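Chitinase (Thermococcus chitonophagus, PDB 5XSW) probably acts as an endochitinase that cleaves chitin, this chain being the C-terminal part of a longer protein and holding its glycan-binding pocket. Local coordinates at residues A[257-269]-A[469-481]. Sequence-based numbering, arbitrary orientation.
Sequences FNQIKAYYPDIFP and IPRPTGDDWYYHA. With PO4 (phosphate ion), chain E.
The ring of Y263 takes W477 on one face, with W477 CE3 over the ring centre, 3.5 Å from Y263 CD2; the planes stand at 76°, an edge-to-face pair. Q259 O, one turn back in the same helix, lies over the rim of the opposite face, and CB of D476 sits at the edge. The indole of W477 is itself covered, P472 CB lying over the centre of one face and A481 CB toward the rim of the other. W477 CG runs anti to the backbone N (chi1 178°), which turns the indole edge toward Y263. Tyrosine suits this place by adding a hydroxyl, to which H480 ND1 gives a weak, bent hydrogen bond (Y263 OH, 2.9 Å). Helix 257-263 and helix 475-481 meet at 102°; helix 475-482 joins the N-terminal beta domain, where W477 NE1 bonds L105 O, to the mostly helical domain, and D476 reaches K261 of the second subunit. A leucine in place of Y263 would probably leave the W477 edge without its aromatic face and H480 ND1 without this acceptor. Where helix 254-263 ends, T473 N-H meets a lone pair of Y263 O. Y264 CZ lies 3.9 Å from P472 CB, a rigid ring suiting an aromatic neighbour, while P470 packs on D266 CB and I267 CG1. Y26 OH holds D266 OD1; a water joins D266 OD2 to R471 O.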
ATOM      1  N   PHE A 257      -0.294  -3.639   3.549  1.00 22.26           N
ATOM      2  CA  PHE A 257      -0.471  -5.042   3.122  1.00 20.10           C
ATOM      3  C   PHE A 257      -0.322  -5.206   1.638  1.00 23.63           C
ATOM      4  O   PHE A 257       0.337  -6.150   1.131  1.00 20.81           O
ATOM      5  CB  PHE A 257      -1.882  -5.562   3.575  1.00 21.58           C
ATOM      6  CG  PHE A 257      -2.074  -7.017   3.378  1.00 23.50           C
ATOM      7  CD1 PHE A 257      -1.699  -7.909   4.377  1.00 25.23           C
ATOM      8  CD2 PHE A 257      -2.656  -7.512   2.200  1.00 23.90           C
ATOM      9  CE1 PHE A 257      -1.882  -9.334   4.228  1.00 23.82           C
ATOM     10  CE2 PHE A 257      -2.885  -8.901   2.017  1.00 24.24           C
ATOM     11  CZ  PHE A 257      -2.475  -9.835   3.008  1.00 28.72           C
ATOM     12  N   ASN A 258      -0.986  -4.325   0.891  1.00 20.22           N
ATOM     13  CA  ASN A 258      -0.876  -4.339  -0.566  1.00 20.34           C
ATOM     14  C   ASN A 258       0.596  -4.185  -1.019  1.00 25.96           C
ATOM     15  O   ASN A 258       1.077  -4.854  -1.928  1.00 21.94           O
ATOM     16  CB  ASN A 258      -1.739  -3.178  -1.150  1.00 25.40           C
ATOM     17  CG  ASN A 258      -1.694  -3.105  -2.699  1.00 35.60           C
ATOM     18  OD1 ASN A 258      -0.718  -2.634  -3.299  1.00 33.80           O
ATOM     19  ND2 ASN A 258      -2.760  -3.549  -3.333  1.00 37.25           N
ATOM     20  N   GLN A 259       1.293  -3.284  -0.370  1.00 20.37           N
ATOM     21  CA  GLN A 259       2.700  -3.047  -0.745  1.00 23.10           C
ATOM     22  C   GLN A 259       3.615  -4.272  -0.439  1.00 24.29           C
ATOM     23  O   GLN A 259       4.469  -4.688  -1.266  1.00 24.14           O
ATOM     24  CB  GLN A 259       3.170  -1.788  -0.005  1.00 27.27           C
ATOM     25  CG  GLN A 259       4.647  -1.449  -0.126  1.00 28.10           C
ATOM     26  CD  GLN A 259       4.974  -0.244   0.732  1.00 24.52           C
ATOM     27  OE1 GLN A 259       5.365   0.805   0.221  1.00 34.78           O
ATOM     28  NE2 GLN A 259       4.712  -0.358   2.010  1.00 23.36           N
ATOM     29  N   ILE A 260       3.452  -4.893   0.728  1.00 22.96           N
ATOM     30  CA  ILE A 260       4.350  -6.035   1.007  1.00 24.55           C
ATOM     31  C   ILE A 260       3.991  -7.258   0.205  1.00 27.10           C
ATOM     32  O   ILE A 260       4.877  -8.011  -0.209  1.00 23.86           O
ATOM     33  CB  ILE A 260       4.434  -6.399   2.515  1.00 29.99           C
ATOM     34  CG1 ILE A 260       3.110  -6.865   3.065  1.00 30.27           C
ATOM     35  CG2 ILE A 260       5.028  -5.218   3.299  1.00 34.04           C
ATOM     36  CD1 ILE A 260       3.139  -7.095   4.603  1.00 34.58           C
ATOM     37  N   LYS A 261       2.713  -7.429  -0.138  1.00 22.49           N
ATOM     38  CA  LYS A 261       2.350  -8.382  -1.170  1.00 22.42           C
ATOM     39  C   LYS A 261       3.070  -8.112  -2.509  1.00 22.42           C
ATOM     40  O   LYS A 261       3.589  -9.045  -3.173  1.00 27.95           O
ATOM     41  CB  LYS A 261       0.801  -8.332  -1.360  1.00 26.92           C
ATOM     42  CG  LYS A 261       0.157  -9.415  -2.024  1.00 35.98           C
ATOM     43  CD  LYS A 261      -1.417  -9.197  -1.947  1.00 28.48           C
ATOM     44  CE  LYS A 261      -2.007  -9.946  -3.111  1.00 31.57           C
ATOM     45  NZ  LYS A 261      -3.487  -9.746  -3.034  1.00 38.19           N
ATOM     46  N   ALA A 262       3.114  -6.857  -2.947  1.00 19.75           N
ATOM     47  CA  ALA A 262       3.825  -6.548  -4.208  1.00 21.46           C
ATOM     48  C   ALA A 262       5.340  -6.867  -4.096  1.00 26.26           C
ATOM     49  O   ALA A 262       5.962  -7.380  -5.019  1.00 24.05           O
ATOM     50  CB  ALA A 262       3.650  -5.038  -4.588  1.00 23.90           C
ATOM     51  N   TYR A 263       5.907  -6.570  -2.938  1.00 23.44           N
ATOM     52  CA  TYR A 263       7.364  -6.727  -2.748  1.00 26.85           C
ATOM     53  C   TYR A 263       7.749  -8.194  -2.615  1.00 30.19           C
ATOM     54  O   TYR A 263       8.894  -8.598  -2.891  1.00 24.77           O
ATOM     55  CB  TYR A 263       7.842  -5.982  -1.500  1.00 22.56           C
ATOM     56  CG  TYR A 263       7.779  -4.476  -1.546  1.00 21.24           C
ATOM     57  CD1 TYR A 263       7.497  -3.793  -2.717  1.00 19.92           C
ATOM     58  CD2 TYR A 263       7.986  -3.737  -0.372  1.00 25.81           C
ATOM     59  CE1 TYR A 263       7.419  -2.387  -2.739  1.00 20.62           C
ATOM     60  CE2 TYR A 263       7.957  -2.356  -0.385  1.00 24.64           C
ATOM     61  CZ  TYR A 263       7.678  -1.690  -1.573  1.00 28.26           C
ATOM     62  OH  TYR A 263       7.647  -0.326  -1.527  1.00 32.07           O
ATOM     63  N   TYR A 264       6.802  -9.002  -2.167  1.00 20.75           N
ATOM     64  CA  TYR A 264       7.123 -10.378  -1.835  1.00 22.80           C
ATOM     65  C   TYR A 264       6.237 -11.380  -2.550  1.00 24.72           C
ATOM     66  O   TYR A 264       5.479 -12.133  -1.924  1.00 23.99           O
ATOM     67  CB  TYR A 264       7.045 -10.561  -0.318  1.00 25.10           C
ATOM     68  CG  TYR A 264       8.225  -9.940   0.424  1.00 25.49           C
ATOM     69  CD1 TYR A 264       9.516 -10.507   0.309  1.00 24.78           C
ATOM     70  CD2 TYR A 264       8.064  -8.820   1.228  1.00 23.05           C
ATOM     71  CE1 TYR A 264      10.625  -9.974   0.993  1.00 25.29           C
ATOM     72  CE2 TYR A 264       9.204  -8.232   1.907  1.00 25.14           C
ATOM     73  CZ  TYR A 264      10.468  -8.859   1.780  1.00 24.25           C
ATOM     74  OH  TYR A 264      11.535  -8.366   2.467  1.00 23.11           O
ATOM     75  N   PRO A 265       6.376 -11.453  -3.864  1.00 26.98           N
ATOM     76  CA  PRO A 265       5.651 -12.512  -4.589  1.00 26.09           C
ATOM     77  C   PRO A 265       6.045 -13.915  -4.132  1.00 29.69           C
ATOM     78  O   PRO A 265       5.214 -14.813  -4.275  1.00 24.59           O
ATOM     79  CB  PRO A 265       6.052 -12.276  -6.069  1.00 27.31           C
ATOM     80  CG  PRO A 265       7.304 -11.485  -6.010  1.00 26.41           C
ATOM     81  CD  PRO A 265       7.241 -10.640  -4.741  1.00 24.72           C
ATOM     82  N   ASP A 266       7.252 -14.121  -3.567  1.00 25.51           N
ATOM     83  CA  ASP A 266       7.604 -15.462  -3.081  1.00 24.49           C
ATOM     84  C   ASP A 266       6.896 -15.812  -1.800  1.00 28.01           C
ATOM     85  O   ASP A 266       6.758 -16.982  -1.490  1.00 29.53           O
ATOM     86  CB  ASP A 266       9.120 -15.593  -2.856  1.00 24.07           C
ATOM     87  CG  ASP A 266       9.873 -15.476  -4.184  1.00 26.91           C
ATOM     88  OD1 ASP A 266       9.813 -16.462  -4.957  1.00 27.67           O
ATOM     89  OD2 ASP A 266      10.451 -14.402  -4.477  1.00 29.49           O
ATOM     90  N   ILE A 267       6.487 -14.810  -1.023  1.00 23.09           N
ATOM     91  CA  ILE A 267       5.811 -15.114   0.256  1.00 21.39           C
ATOM     92  C   ILE A 267       4.247 -15.126   0.113  1.00 26.64           C
ATOM     93  O   ILE A 267       3.584 -15.996   0.657  1.00 25.20           O
ATOM     94  CB  ILE A 267       6.216 -14.085   1.353  1.00 24.73           C
ATOM     95  CG1 ILE A 267       7.729 -14.200   1.636  1.00 29.54           C
ATOM     96  CG2 ILE A 267       5.451 -14.353   2.682  1.00 23.11           C
ATOM     97  CD1 ILE A 267       8.269 -13.063   2.565  1.00 31.62           C
ATOM     98  N   PHE A 268       3.704 -14.181  -0.646  1.00 25.62           N
ATOM     99  CA  PHE A 268       2.241 -14.007  -0.738  1.00 25.62           C
ATOM    100  C   PHE A 268       1.694 -14.463  -2.068  1.00 25.99           C
ATOM    101  O   PHE A 268       2.151 -13.968  -3.092  1.00 25.62           O
ATOM    102  CB  PHE A 268       1.888 -12.526  -0.552  1.00 20.98           C
ATOM    103  CG  PHE A 268       2.183 -12.017   0.808  1.00 25.43           C
ATOM    104  CD1 PHE A 268       1.313 -12.271   1.870  1.00 25.63           C
ATOM    105  CD2 PHE A 268       3.334 -11.278   1.044  1.00 24.03           C
ATOM    106  CE1 PHE A 268       1.588 -11.789   3.151  1.00 29.61           C
ATOM    107  CE2 PHE A 268       3.609 -10.816   2.306  1.00 27.75           C
ATOM    108  CZ  PHE A 268       2.738 -11.056   3.364  1.00 24.74           C
ATOM    109  N   PRO A 269       0.706 -15.398  -2.053  1.00 22.38           N
ATOM    110  CA  PRO A 269       0.020 -15.680  -3.324  1.00 28.18           C
ATOM    111  C   PRO A 269      -0.832 -14.479  -3.758  1.00 29.25           C
ATOM    112  O   PRO A 269      -1.171 -13.627  -2.930  1.00 26.17           O
ATOM    113  CB  PRO A 269      -0.849 -16.913  -2.989  1.00 27.55           C
ATOM    114  CG  PRO A 269      -1.187 -16.754  -1.488  1.00 28.06           C
ATOM    115  CD  PRO A 269       0.099 -16.084  -0.898  1.00 23.44           C
ATOM    116  N   ILE A 469      14.861 -16.903   3.176  1.00 25.13           N
ATOM    117  CA  ILE A 469      14.362 -15.523   3.054  1.00 24.22           C
ATOM    118  C   ILE A 469      14.593 -15.016   1.645  1.00 27.13           C
ATOM    119  O   ILE A 469      15.751 -14.879   1.212  1.00 29.27           O
ATOM    120  CB  ILE A 469      15.047 -14.612   4.093  1.00 25.82           C
ATOM    121  CG1 ILE A 469      14.834 -15.202   5.494  1.00 26.02           C
ATOM    122  CG2 ILE A 469      14.580 -13.134   3.954  1.00 23.24           C
ATOM    123  CD1 ILE A 469      15.571 -14.419   6.608  1.00 24.60           C
ATOM    124  N   PRO A 470      13.501 -14.759   0.894  1.00 24.26           N
ATOM    125  CA  PRO A 470      13.634 -14.334  -0.501  1.00 23.07           C
ATOM    126  C   PRO A 470      13.935 -12.843  -0.564  1.00 21.65           C
ATOM    127  O   PRO A 470      13.657 -12.145   0.422  1.00 23.17           O
ATOM    128  CB  PRO A 470      12.244 -14.673  -1.109  1.00 25.78           C
ATOM    129  CG  PRO A 470      11.301 -14.435   0.055  1.00 23.95           C
ATOM    130  CD  PRO A 470      12.080 -14.870   1.317  1.00 24.22           C
ATOM    131  N   ARG A 471      14.485 -12.353  -1.672  1.00 22.24           N
ATOM    132  CA  ARG A 471      14.625 -10.904  -1.863  1.00 24.09           C
ATOM    133  C   ARG A 471      13.257 -10.242  -2.129  1.00 24.68           C
ATOM    134  O   ARG A 471      12.436 -10.816  -2.855  1.00 25.83           O
ATOM    135  CB  ARG A 471      15.535 -10.580  -3.054  1.00 21.98           C
ATOM    136  CG  ARG A 471      16.940 -11.247  -2.977  1.00 29.42           C
ATOM    137  CD  ARG A 471      17.816 -10.810  -4.199  1.00 30.27           C
ATOM    138  NE  ARG A 471      17.346 -11.619  -5.289  1.00 34.95           N
ATOM    139  CZ  ARG A 471      17.769 -12.846  -5.532  1.00 33.27           C
ATOM    140  NH1 ARG A 471      18.769 -13.358  -4.833  1.00 33.55           N
ATOM    141  NH2 ARG A 471      17.210 -13.540  -6.497  1.00 35.20           N
ATOM    142  N   PRO A 472      13.035  -9.054  -1.554  1.00 23.19           N
ATOM    143  CA  PRO A 472      11.958  -8.184  -2.040  1.00 26.67           C
ATOM    144  C   PRO A 472      12.259  -7.864  -3.490  1.00 33.37           C
ATOM    145  O   PRO A 472      13.441  -7.702  -3.863  1.00 26.56           O
ATOM    146  CB  PRO A 472      12.065  -6.921  -1.160  1.00 21.97           C
ATOM    147  CG  PRO A 472      13.570  -6.938  -0.673  1.00 23.16           C
ATOM    148  CD  PRO A 472      13.898  -8.395  -0.551  1.00 22.63           C
ATOM    149  N   THR A 473      11.228  -7.772  -4.324  1.00 25.49           N
ATOM    150  CA  THR A 473      11.485  -7.610  -5.751  1.00 24.84           C
ATOM    151  C   THR A 473      10.250  -7.069  -6.486  1.00 33.90           C
ATOM    152  O   THR A 473       9.224  -6.818  -5.837  1.00 27.94           O
ATOM    153  CB  THR A 473      11.953  -8.981  -6.365  1.00 24.36           C
ATOM    154  OG1 THR A 473      12.427  -8.784  -7.702  1.00 28.57           O
ATOM    155  CG2 THR A 473      10.830 -10.017  -6.343  1.00 27.80           C
ATOM    156  N   GLY A 474      10.363  -6.864  -7.810  1.00 28.85           N
ATOM    157  CA  GLY A 474       9.254  -6.391  -8.639  1.00 30.06           C
ATOM    158  C   GLY A 474       9.298  -4.900  -8.903  1.00 30.00           C
ATOM    159  O   GLY A 474      10.161  -4.183  -8.378  1.00 25.53           O
ATOM    160  N   ASP A 475       8.335  -4.404  -9.676  1.00 27.84           N
ATOM    161  CA  ASP A 475       8.413  -3.017 -10.158  1.00 28.22           C
ATOM    162  C   ASP A 475       8.324  -1.984  -9.065  1.00 30.09           C
ATOM    163  O   ASP A 475       9.089  -1.018  -9.053  1.00 26.09           O
ATOM    164  CB  ASP A 475       7.287  -2.715 -11.179  1.00 32.47           C
ATOM    165  CG  ASP A 475       7.494  -3.407 -12.495  1.00 33.19           C
ATOM    166  OD1 ASP A 475       7.643  -4.627 -12.536  1.00 36.54           O
ATOM    167  OD2 ASP A 475       7.524  -2.724 -13.515  1.00 55.45           O
ATOM    168  N   ASP A 476       7.344  -2.142  -8.163  1.00 27.66           N
ATOM    169  CA  ASP A 476       7.181  -1.167  -7.081  1.00 25.85           C
ATOM    170  C   ASP A 476       8.483  -1.107  -6.208  1.00 20.48           C
ATOM    171  O   ASP A 476       8.900  -0.068  -5.828  1.00 23.58           O
ATOM    172  CB  ASP A 476       5.993  -1.540  -6.158  1.00 24.68           C
ATOM    173  CG  ASP A 476       4.598  -1.416  -6.886  1.00 30.84           C
ATOM    174  OD1 ASP A 476       4.546  -0.592  -7.794  1.00 29.25           O
ATOM    175  OD2 ASP A 476       3.635  -2.156  -6.550  1.00 31.99           O
ATOM    176  N   TRP A 477       9.011  -2.256  -5.839  1.00 24.77           N
ATOM    177  CA  TRP A 477      10.257  -2.275  -5.024  1.00 25.36           C
ATOM    178  C   TRP A 477      11.382  -1.504  -5.732  1.00 23.96           C
ATOM    179  O   TRP A 477      12.104  -0.663  -5.164  1.00 25.22           O
ATOM    180  CB  TRP A 477      10.682  -3.717  -4.773  1.00 20.11           C
ATOM    181  CG  TRP A 477      11.980  -3.806  -3.992  1.00 23.72           C
ATOM    182  CD1 TRP A 477      13.258  -4.095  -4.492  1.00 26.22           C
ATOM    183  CD2 TRP A 477      12.146  -3.511  -2.595  1.00 26.55           C
ATOM    184  NE1 TRP A 477      14.182  -4.037  -3.433  1.00 24.09           N
ATOM    185  CE2 TRP A 477      13.523  -3.678  -2.277  1.00 24.92           C
ATOM    186  CE3 TRP A 477      11.260  -3.146  -1.567  1.00 23.83           C
ATOM    187  CZ2 TRP A 477      14.004  -3.515  -0.967  1.00 26.24           C
ATOM    188  CZ3 TRP A 477      11.757  -2.996  -0.249  1.00 26.13           C
ATOM    189  CH2 TRP A 477      13.113  -3.191   0.021  1.00 24.14           C
ATOM    190  N   TYR A 478      11.483  -1.764  -7.003  1.00 26.06           N
ATOM    191  CA  TYR A 478      12.535  -1.149  -7.806  1.00 24.56           C
ATOM    192  C   TYR A 478      12.538   0.347  -7.712  1.00 32.12           C
ATOM    193  O   TYR A 478      13.563   0.950  -7.364  1.00 28.56           O
ATOM    194  CB  TYR A 478      12.379  -1.582  -9.268  1.00 24.95           C
ATOM    195  CG  TYR A 478      13.590  -1.157 -10.141  1.00 30.97           C
ATOM    196  CD1 TYR A 478      14.826  -1.839 -10.060  1.00 26.98           C
ATOM    197  CD2 TYR A 478      13.486  -0.097 -11.006  1.00 29.19           C
ATOM    198  CE1 TYR A 478      15.937  -1.420 -10.838  1.00 29.41           C
ATOM    199  CE2 TYR A 478      14.587   0.314 -11.825  1.00 35.49           C
ATOM    200  CZ  TYR A 478      15.789  -0.354 -11.729  1.00 35.47           C
ATOM    201  OH  TYR A 478      16.841   0.079 -12.521  1.00 33.24           O
ATOM    202  N   TYR A 479      11.410   0.988  -8.033  1.00 29.25           N
ATOM    203  CA  TYR A 479      11.414   2.450  -7.996  1.00 32.14           C
ATOM    204  C   TYR A 479      11.491   2.973  -6.588  1.00 33.21           C
ATOM    205  O   TYR A 479      12.125   3.986  -6.316  1.00 36.66           O
ATOM    206  CB  TYR A 479      10.158   3.026  -8.695  1.00 38.20           C
ATOM    207  CG  TYR A 479      10.039   2.529 -10.098  1.00 30.60           C
ATOM    208  CD1 TYR A 479      10.936   2.940 -11.098  1.00 41.17           C
ATOM    209  CD2 TYR A 479       9.072   1.612 -10.422  1.00 39.27           C
ATOM    210  CE1 TYR A 479      10.830   2.417 -12.410  1.00 34.01           C
ATOM    211  CE2 TYR A 479       8.964   1.100 -11.679  1.00 35.66           C
ATOM    212  CZ  TYR A 479       9.840   1.521 -12.678  1.00 38.05           C
ATOM    213  OH  TYR A 479       9.660   0.962 -13.948  1.00 42.30           O
ATOM    214  N   HIS A 480      10.858   2.280  -5.662  1.00 25.23           N
ATOM    215  CA  HIS A 480      10.881   2.799  -4.308  1.00 25.83           C
ATOM    216  C   HIS A 480      12.301   2.726  -3.682  1.00 30.30           C
ATOM    217  O   HIS A 480      12.823   3.694  -3.145  1.00 31.28           O
ATOM    218  CB  HIS A 480       9.925   2.002  -3.414  1.00 28.32           C
ATOM    219  CG  HIS A 480       9.706   2.645  -2.088  1.00 27.19           C
ATOM    220  ND1 HIS A 480       9.388   1.933  -0.954  1.00 33.20           N
ATOM    221  CD2 HIS A 480       9.693   3.949  -1.736  1.00 42.92           C
ATOM    222  CE1 HIS A 480       9.225   2.772   0.055  1.00 31.54           C
ATOM    223  NE2 HIS A 480       9.443   4.003  -0.387  1.00 34.07           N
ATOM    224  N   ALA A 481      12.919   1.560  -3.763  1.00 28.06           N
ATOM    225  CA  ALA A 481      14.249   1.380  -3.154  1.00 24.84           C
ATOM    226  C   ALA A 481      15.321   2.178  -3.913  1.00 31.95           C
ATOM    227  O   ALA A 481      16.231   2.707  -3.279  1.00 31.27           O
ATOM    228  CB  ALA A 481      14.612  -0.135  -3.090  1.00 25.65           C
TER
HETATM  229  P   PO4 E 901       4.912   2.263   4.374  0.86 31.01           P
HETATM  230  O1  PO4 E 901       3.580   1.704   4.718  0.86 33.58           O
HETATM  231  O2  PO4 E 901       5.830   1.325   3.638  0.86 28.27           O
HETATM  232  O3  PO4 E 901       4.639   3.499   3.559  0.86 35.56           O
HETATM  233  O4  PO4 E 901       5.759   2.612   5.524  0.86 26.75           O
HETATM  234  O   HOH W   1      13.493 -10.163   2.541  1.00 25.77           O
HETATM  235  O   HOH W   2       9.840 -12.188  -2.977  1.00 24.19           O